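Local structure of Low temperature requirement C protein (Listeria monocytogenes, 1Y9I) at residues Asp27-Leu35 / Tyr119-Leu128; Tyr95-Val106 / Thr141-Ala152. The protein probably acts as a phosphatidylglycerophosphatase, a lipid phosphatase built as a helical bundle that carries a magnesium and a calcium ion side by side. All blocks are in the same frame, centred on the assembly; numbering follows the deposited sequence.

Contact 2 is buried, near the centre of the chain: helix 97-106 and helix 143-160 run nearly parallel there, and the calcium and magnesium ions sit at their N-terminal ends, held in part by residues just before the helices. Contact 1 lies farther out and is only partly buried, with helix 25-36 crossing the end of helix 114-123 and the turn after it. Carboxylates and metals dominate one end of contact 2, whereas contact 1 is held by aliphatic and aromatic packing. The two meet on helix 143-160, where Leu-31 packs on Val-147 and Ala-151; the segments alternate along the chain. Both contacts also touch the second subunit of the tetramer.

Contact 1 (Asp27-Leu35 / Tyr119-Leu128); sequences DIAELVLFL and YIDKVKPGIL
Asp-27 meets Ile-127 through its methylene, CB to CB at 3.8 Å, while its carboxylate turns back to the backbone N of Glu-24. A water ties the same two residues together: it donates to Asp-27 O and accepts from Ile-127 N, bridging helix 25-36 to the chain just after Gly-126. One turn on, Leu-31 is the most covered residue of the contact and spreads its branches. Its CB rests on Ile-120 CD1 at 3.7 Å, CD1 reaches Leu-128 CG at 3.9 Å, and CD2 lies 3.8 Å from Pro-125 CG. Phe-34 follows, CG anti to the backbone N (chi1 178°), which swings the ring out over the turn. Pro-125 CG sits over one ring face, 4.0 Å from the Phe-34 centroid, in a CH-pi contact, and Phe-34 CE2 also comes 3.8 Å from Tyr-119 CE2, the two side chains crossing at about a right angle. Leu-35 closes the row by setting CG against Ile-120 CD1 at 4.0 Å; its CD2 comes to the edge of the Tyr-119 ring. Lys-124, the first residue past helix 114-123, has positive phi, and the chain turns there so that Pro-125 faces Phe-34 and Leu-31. This is helix-against-turn packing in an all-helical bundle, with helix 25-36 crossing helix 114-123 at 109° between the short segments.

Contact 2 (Tyr95-Val106 / Thr141-Ala152); sequences YGVDEILALSIV and TFLDDIVGAIAA. With MG (magnesium ion), chain F; CA (calcium ion), chain E.
Asp-98 and Asp-145 face each other across the two helices with their carboxylate planes 65° apart, and a magnesium ion takes OD2 from each. Asp-98 OD2 is 2.0 Å from the magnesium and also reaches the calcium ion, which Asp-98 OD1 binds as well, so this carboxylate bridges the metals. Its CG stands between the backbone N and the carbonyl carbon (chi1 46°), a torsion that sets the carboxylate between the two metals. Asp-144 OD1, Thr-141 O and two waters complete the magnesium shell. Glu-99, bent at chi2, clasps the calcium with both oxygens, OE1 and OE2 each at 2.5 Å; Tyr-95 O and three waters fill the rest. This is the binuclear metal site of this PgpA-family protein, set at the N-terminal ends of two nearly parallel helices, 20° apart. Beside it the Phe-142 ring lies with one face under Asp-98 CB, 3.9 Å from the ring centroid, and Tyr-95 crosses it at about a right angle, its OH at the ring edge, 3.4 Å from Phe-142 CZ. That hydroxyl is hydrogen-bonded to OG1 of Thr-67 in the third subunit. Farther along, two alanines let the helices approach closely: Ala-102 CB meets Asp-145 CB at 3.4 Å, and Ala-149 CB lies 3.2 Å from Ala-102 O. Ile-105 then sets its CB against Ala-149, and its CD1 lies 4.0 Å from Ile-146 CG2.

Contact 1 (Asp27-Leu35 / Tyr119-Leu128)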
# COMPACT_ATOMS: atom_id res chain seq x y z
N ASP A 27 11.05 21.18 13.71
CA ASP A 27 10.14 21.59 12.65
C ASP A 27 9.13 20.47 12.42
O ASP A 27 7.94 20.72 12.20
CB ASP A 27 10.91 21.88 11.36
CG ASP A 27 11.95 22.99 11.53
OD1 ASP A 27 11.61 24.03 12.14
OD2 ASP A 27 13.09 22.82 11.04
N ILE A 28 9.60 19.23 12.47
CA ILE A 28 8.73 18.09 12.27
C ILE A 28 7.84 17.90 13.49
O ILE A 28 6.66 17.59 13.37
CB ILE A 28 9.52 16.79 12.02
CG1 ILE A 28 10.53 17.00 10.88
CG2 ILE A 28 8.56 15.67 11.64
CD1 ILE A 28 11.27 15.73 10.47
N ALA A 29 8.42 18.10 14.68
CA ALA A 29 7.67 17.96 15.93
C ALA A 29 6.48 18.91 15.97
O ALA A 29 5.41 18.56 16.47
CB ALA A 29 8.60 18.24 17.12
N GLU A 30 6.67 20.12 15.44
CA GLU A 30 5.60 21.12 15.39
C GLU A 30 4.43 20.61 14.55
O GLU A 30 3.27 20.94 14.82
CB GLU A 30 6.13 22.43 14.80
CG GLU A 30 6.99 23.24 15.75
CD GLU A 30 6.17 24.01 16.77
OE1 GLU A 30 5.40 23.38 17.52
OE2 GLU A 30 6.29 25.25 16.82
N LEU A 31 4.74 19.81 13.53
CA LEU A 31 3.73 19.24 12.66
C LEU A 31 2.94 18.18 13.42
O LEU A 31 1.72 18.07 13.27
CB LEU A 31 4.38 18.59 11.42
CG LEU A 31 5.12 19.49 10.43
CD1 LEU A 31 5.67 18.63 9.26
CD2 LEU A 31 4.18 20.55 9.90
N VAL A 32 3.64 17.39 14.22
CA VAL A 32 2.98 16.36 15.01
C VAL A 32 2.04 17.06 15.99
O VAL A 32 0.93 16.60 16.23
CB VAL A 32 4.01 15.52 15.80
CG1 VAL A 32 3.29 14.53 16.70
CG2 VAL A 32 4.93 14.79 14.82
N LEU A 33 2.50 18.17 16.56
CA LEU A 33 1.69 18.93 17.51
C LEU A 33 0.43 19.42 16.79
O LEU A 33 -0.69 19.32 17.31
CB LEU A 33 2.48 20.13 18.05
CG LEU A 33 1.82 20.99 19.12
CD1 LEU A 33 1.57 20.15 20.37
CD2 LEU A 33 2.71 22.18 19.45
N PHE A 34 0.62 19.93 15.57
CA PHE A 34 -0.48 20.43 14.74
C PHE A 34 -1.52 19.34 14.48
O PHE A 34 -2.73 19.59 14.45
CB PHE A 34 0.08 20.93 13.41
CG PHE A 34 -0.96 21.42 12.45
CD1 PHE A 34 -1.52 22.69 12.59
CD2 PHE A 34 -1.40 20.61 11.42
CE1 PHE A 34 -2.49 23.15 11.70
CE2 PHE A 34 -2.37 21.05 10.52
CZ PHE A 34 -2.92 22.33 10.67
N LEU A 35 -1.04 18.11 14.27
CA LEU A 35 -1.92 16.98 13.99
C LEU A 35 -2.65 16.39 15.18
O LEU A 35 -3.78 15.90 15.04
CB LEU A 35 -1.11 15.85 13.35
CG LEU A 35 -0.53 16.08 11.96
CD1 LEU A 35 0.32 14.88 11.57
CD2 LEU A 35 -1.66 16.28 10.96
N TYR A 119 -3.86 14.90 4.76
CA TYR A 119 -4.32 16.17 5.29
C TYR A 119 -3.20 17.20 5.43
O TYR A 119 -3.34 18.35 5.01
CB TYR A 119 -4.98 15.95 6.65
CG TYR A 119 -5.38 17.22 7.38
CD1 TYR A 119 -6.35 18.07 6.86
CD2 TYR A 119 -4.78 17.57 8.59
CE1 TYR A 119 -6.73 19.23 7.52
CE2 TYR A 119 -5.14 18.73 9.26
CZ TYR A 119 -6.12 19.55 8.73
OH TYR A 119 -6.49 20.69 9.39
N ILE A 120 -2.08 16.79 6.03
CA ILE A 120 -0.99 17.73 6.24
C ILE A 120 -0.35 18.15 4.92
O ILE A 120 0.15 19.27 4.79
CB ILE A 120 0.07 17.15 7.21
CG1 ILE A 120 0.85 18.30 7.85
CG2 ILE A 120 1.01 16.19 6.47
CD1 ILE A 120 1.63 17.91 9.09
N ASP A 121 -0.38 17.26 3.93
CA ASP A 121 0.19 17.58 2.62
C ASP A 121 -0.62 18.69 1.94
O ASP A 121 -0.07 19.48 1.17
CB ASP A 121 0.19 16.34 1.73
CG ASP A 121 0.82 16.62 0.38
OD1 ASP A 121 2.03 16.92 0.34
OD2 ASP A 121 0.10 16.55 -0.64
N LYS A 122 -1.91 18.75 2.22
CA LYS A 122 -2.76 19.77 1.63
C LYS A 122 -2.65 21.11 2.34
O LYS A 122 -2.55 22.16 1.70
CB LYS A 122 -4.23 19.34 1.63
CG LYS A 122 -4.65 18.53 0.43
CD LYS A 122 -4.44 19.30 -0.87
CE LYS A 122 -4.91 18.51 -2.08
NZ LYS A 122 -4.59 19.21 -3.36
N VAL A 123 -2.66 21.07 3.67
CA VAL A 123 -2.58 22.28 4.49
C VAL A 123 -1.19 22.89 4.53
O VAL A 123 -1.04 24.11 4.63
CB VAL A 123 -3.04 21.97 5.93
CG1 VAL A 123 -2.86 23.19 6.82
CG2 VAL A 123 -4.48 21.52 5.91
N LYS A 124 -0.17 22.05 4.45
CA LYS A 124 1.22 22.49 4.46
C LYS A 124 1.55 23.54 5.52
O LYS A 124 2.02 24.63 5.20
CB LYS A 124 1.59 23.03 3.07
CG LYS A 124 1.35 22.04 1.96
CD LYS A 124 1.73 22.60 0.60
CE LYS A 124 1.47 21.58 -0.50
NZ LYS A 124 2.24 20.33 -0.28
N PRO A 125 1.33 23.21 6.80
CA PRO A 125 1.65 24.18 7.84
C PRO A 125 3.14 24.22 8.15
O PRO A 125 3.90 23.34 7.73
CB PRO A 125 0.83 23.68 9.02
CG PRO A 125 0.96 22.19 8.87
CD PRO A 125 0.72 22.00 7.38
N GLY A 126 3.57 25.24 8.89
CA GLY A 126 4.97 25.36 9.27
C GLY A 126 6.02 25.12 8.20
O GLY A 126 5.96 25.69 7.11
N ILE A 127 6.99 24.27 8.52
CA ILE A 127 8.09 23.95 7.62
C ILE A 127 7.65 23.48 6.24
O ILE A 127 8.35 23.68 5.26
CB ILE A 127 9.02 22.88 8.25
CG1 ILE A 127 10.27 22.68 7.38
CG2 ILE A 127 8.28 21.56 8.40
CD1 ILE A 127 11.18 23.89 7.32
N LEU A 128 6.48 22.85 6.15
CA LEU A 128 6.00 22.37 4.86
C LEU A 128 5.76 23.53 3.89
O LEU A 128 5.84 23.36 2.68
CB LEU A 128 4.73 21.53 5.02
CG LEU A 128 4.95 20.22 5.78
CD1 LEU A 128 3.64 19.45 5.89
CD2 LEU A 128 6.00 19.37 5.06
O HOH W 1 6.98 23.02 11.10

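Contact 2 (Tyr95-Val106 / Thr141-Ala152)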
# COMPACT_ATOMS: atom_id res chain seq x y z
N TYR A 95 2.87 13.10 -11.24
CA TYR A 95 3.99 12.24 -10.85
C TYR A 95 3.73 11.89 -9.38
O TYR A 95 3.74 12.76 -8.50
CB TYR A 95 5.31 13.00 -10.97
CG TYR A 95 6.53 12.20 -10.57
CD1 TYR A 95 7.07 11.22 -11.42
CD2 TYR A 95 7.18 12.44 -9.36
CE1 TYR A 95 8.22 10.50 -11.06
CE2 TYR A 95 8.33 11.73 -9.00
CZ TYR A 95 8.85 10.77 -9.85
OH TYR A 95 10.00 10.09 -9.48
N GLY A 96 3.49 10.61 -9.11
CA GLY A 96 3.19 10.22 -7.75
C GLY A 96 4.20 9.31 -7.07
O GLY A 96 3.87 8.69 -6.06
N VAL A 97 5.41 9.24 -7.59
CA VAL A 97 6.41 8.37 -6.99
C VAL A 97 6.84 8.93 -5.63
O VAL A 97 7.17 8.17 -4.72
CB VAL A 97 7.64 8.17 -7.92
CG1 VAL A 97 8.67 7.26 -7.26
CG2 VAL A 97 7.19 7.55 -9.24
N ASP A 98 6.83 10.26 -5.48
CA ASP A 98 7.21 10.87 -4.21
C ASP A 98 6.19 10.52 -3.12
O ASP A 98 6.57 10.29 -1.97
CB ASP A 98 7.38 12.40 -4.33
CG ASP A 98 6.26 13.09 -5.09
OD1 ASP A 98 5.89 12.64 -6.20
OD2 ASP A 98 5.75 14.12 -4.59
N GLU A 99 4.91 10.44 -3.48
CA GLU A 99 3.87 10.08 -2.51
C GLU A 99 3.97 8.59 -2.15
O GLU A 99 3.65 8.19 -1.03
CB GLU A 99 2.48 10.38 -3.08
CG GLU A 99 2.10 11.86 -3.15
CD GLU A 99 2.65 12.59 -4.38
OE1 GLU A 99 3.36 11.98 -5.20
OE2 GLU A 99 2.36 13.79 -4.54
N ILE A 100 4.40 7.78 -3.11
CA ILE A 100 4.54 6.34 -2.88
C ILE A 100 5.66 6.06 -1.89
O ILE A 100 5.50 5.30 -0.93
CB ILE A 100 4.86 5.61 -4.22
CG1 ILE A 100 3.60 5.51 -5.08
CG2 ILE A 100 5.45 4.24 -3.96
CD1 ILE A 100 2.52 4.63 -4.51
N LEU A 101 6.81 6.69 -2.11
CA LEU A 101 7.95 6.50 -1.23
C LEU A 101 7.61 6.93 0.20
O LEU A 101 7.94 6.24 1.16
CB LEU A 101 9.14 7.31 -1.75
CG LEU A 101 10.41 7.29 -0.91
CD1 LEU A 101 10.97 5.88 -0.83
CD2 LEU A 101 11.42 8.25 -1.52
N ALA A 102 6.96 8.08 0.33
CA ALA A 102 6.58 8.61 1.63
C ALA A 102 5.56 7.74 2.37
O ALA A 102 5.55 7.68 3.60
CB ALA A 102 6.05 10.02 1.49
N LEU A 103 4.69 7.06 1.62
CA LEU A 103 3.71 6.21 2.28
C LEU A 103 4.42 5.08 3.03
O LEU A 103 3.90 4.57 4.03
CB LEU A 103 2.72 5.62 1.27
CG LEU A 103 1.53 4.90 1.91
CD1 LEU A 103 0.61 5.92 2.55
CD2 LEU A 103 0.77 4.09 0.86
N SER A 104 5.60 4.70 2.56
CA SER A 104 6.35 3.63 3.22
C SER A 104 6.82 4.09 4.60
O SER A 104 7.04 3.27 5.50
CB SER A 104 7.56 3.22 2.36
OG SER A 104 8.59 4.19 2.40
N ILE A 105 6.96 5.40 4.77
CA ILE A 105 7.37 5.96 6.05
C ILE A 105 6.14 5.91 6.96
O ILE A 105 6.22 5.49 8.11
CB ILE A 105 7.83 7.43 5.91
CG1 ILE A 105 9.15 7.47 5.13
CG2 ILE A 105 7.97 8.08 7.28
CD1 ILE A 105 9.63 8.90 4.83
N VAL A 106 5.00 6.32 6.43
CA VAL A 106 3.77 6.29 7.21
C VAL A 106 3.46 4.88 7.69
O VAL A 106 3.09 4.66 8.86
CB VAL A 106 2.57 6.77 6.37
CG1 VAL A 106 1.28 6.67 7.19
CG2 VAL A 106 2.79 8.20 5.91
N THR A 141 10.55 18.02 -4.16
CA THR A 141 9.51 17.13 -4.63
C THR A 141 9.35 15.90 -3.73
O THR A 141 8.23 15.50 -3.42
CB THR A 141 9.83 16.69 -6.07
OG1 THR A 141 9.84 17.85 -6.91
CG2 THR A 141 8.79 15.70 -6.58
N PHE A 142 10.46 15.32 -3.31
CA PHE A 142 10.40 14.14 -2.44
C PHE A 142 10.43 14.51 -0.96
O PHE A 142 9.76 13.87 -0.14
CB PHE A 142 11.57 13.21 -2.74
CG PHE A 142 11.38 12.41 -3.98
CD1 PHE A 142 10.78 11.15 -3.92
CD2 PHE A 142 11.75 12.93 -5.22
CE1 PHE A 142 10.55 10.42 -5.08
CE2 PHE A 142 11.51 12.20 -6.39
CZ PHE A 142 10.92 10.95 -6.32
N LEU A 143 11.18 15.54 -0.62
CA LEU A 143 11.29 15.95 0.78
C LEU A 143 9.99 16.42 1.42
O LEU A 143 9.77 16.17 2.61
CB LEU A 143 12.37 17.02 0.94
CG LEU A 143 12.64 17.44 2.39
CD1 LEU A 143 12.96 16.22 3.23
CD2 LEU A 143 13.78 18.44 2.43
N ASP A 144 9.13 17.11 0.67
CA ASP A 144 7.88 17.56 1.28
C ASP A 144 7.05 16.37 1.76
O ASP A 144 6.50 16.40 2.87
CB ASP A 144 7.06 18.47 0.35
CG ASP A 144 6.89 17.92 -1.05
OD1 ASP A 144 6.99 16.69 -1.25
OD2 ASP A 144 6.62 18.73 -1.96
N ASP A 145 6.97 15.32 0.94
CA ASP A 145 6.21 14.11 1.31
C ASP A 145 6.89 13.42 2.48
O ASP A 145 6.22 12.92 3.39
CB ASP A 145 6.17 13.12 0.14
CG ASP A 145 5.53 13.70 -1.09
OD1 ASP A 145 4.29 13.84 -1.11
OD2 ASP A 145 6.27 14.01 -2.04
N ILE A 146 8.22 13.36 2.44
CA ILE A 146 8.98 12.71 3.50
C ILE A 146 8.71 13.35 4.87
O ILE A 146 8.46 12.66 5.85
CB ILE A 146 10.50 12.77 3.19
CG1 ILE A 146 10.83 11.78 2.06
CG2 ILE A 146 11.30 12.47 4.45
CD1 ILE A 146 12.27 11.89 1.53
N VAL A 147 8.75 14.68 4.92
CA VAL A 147 8.52 15.40 6.16
C VAL A 147 7.09 15.20 6.64
O VAL A 147 6.85 14.93 7.82
CB VAL A 147 8.83 16.90 5.97
CG1 VAL A 147 8.46 17.70 7.22
CG2 VAL A 147 10.30 17.07 5.65
N GLY A 148 6.13 15.32 5.73
CA GLY A 148 4.74 15.12 6.11
C GLY A 148 4.52 13.70 6.62
O GLY A 148 3.78 13.48 7.58
N ALA A 149 5.17 12.73 5.98
CA ALA A 149 5.03 11.33 6.37
C ALA A 149 5.66 11.03 7.73
O ALA A 149 5.12 10.25 8.51
CB ALA A 149 5.64 10.43 5.31
N ILE A 150 6.81 11.63 8.00
CA ILE A 150 7.46 11.42 9.29
C ILE A 150 6.55 11.98 10.39
O ILE A 150 6.40 11.37 11.44
CB ILE A 150 8.84 12.13 9.35
CG1 ILE A 150 9.84 11.39 8.46
CG2 ILE A 150 9.37 12.14 10.80
CD1 ILE A 150 11.14 12.15 8.21
N ALA A 151 5.93 13.12 10.12
CA ALA A 151 5.01 13.74 11.08
C ALA A 151 3.80 12.83 11.34
O ALA A 151 3.40 12.61 12.48
CB ALA A 151 4.55 15.10 10.56
N ALA A 152 3.22 12.31 10.26
CA ALA A 152 2.07 11.44 10.36
C ALA A 152 2.42 10.14 11.07
O ALA A 152 1.63 9.62 11.87
CB ALA A 152 1.51 11.14 8.97
MG MG F . 6.20 15.69 -3.38
CA CA E . 3.92 14.04 -6.50
O HOH W 2 9.08 11.23 -0.77
O HOH W 3 6.03 17.52 -4.10
O HOH W 4 3.66 16.32 -5.48
O HOH W 5 1.69 14.69 -7.36
O HOH W 6 5.20 15.42 -7.97
O HOH W 7 4.24 15.71 -2.70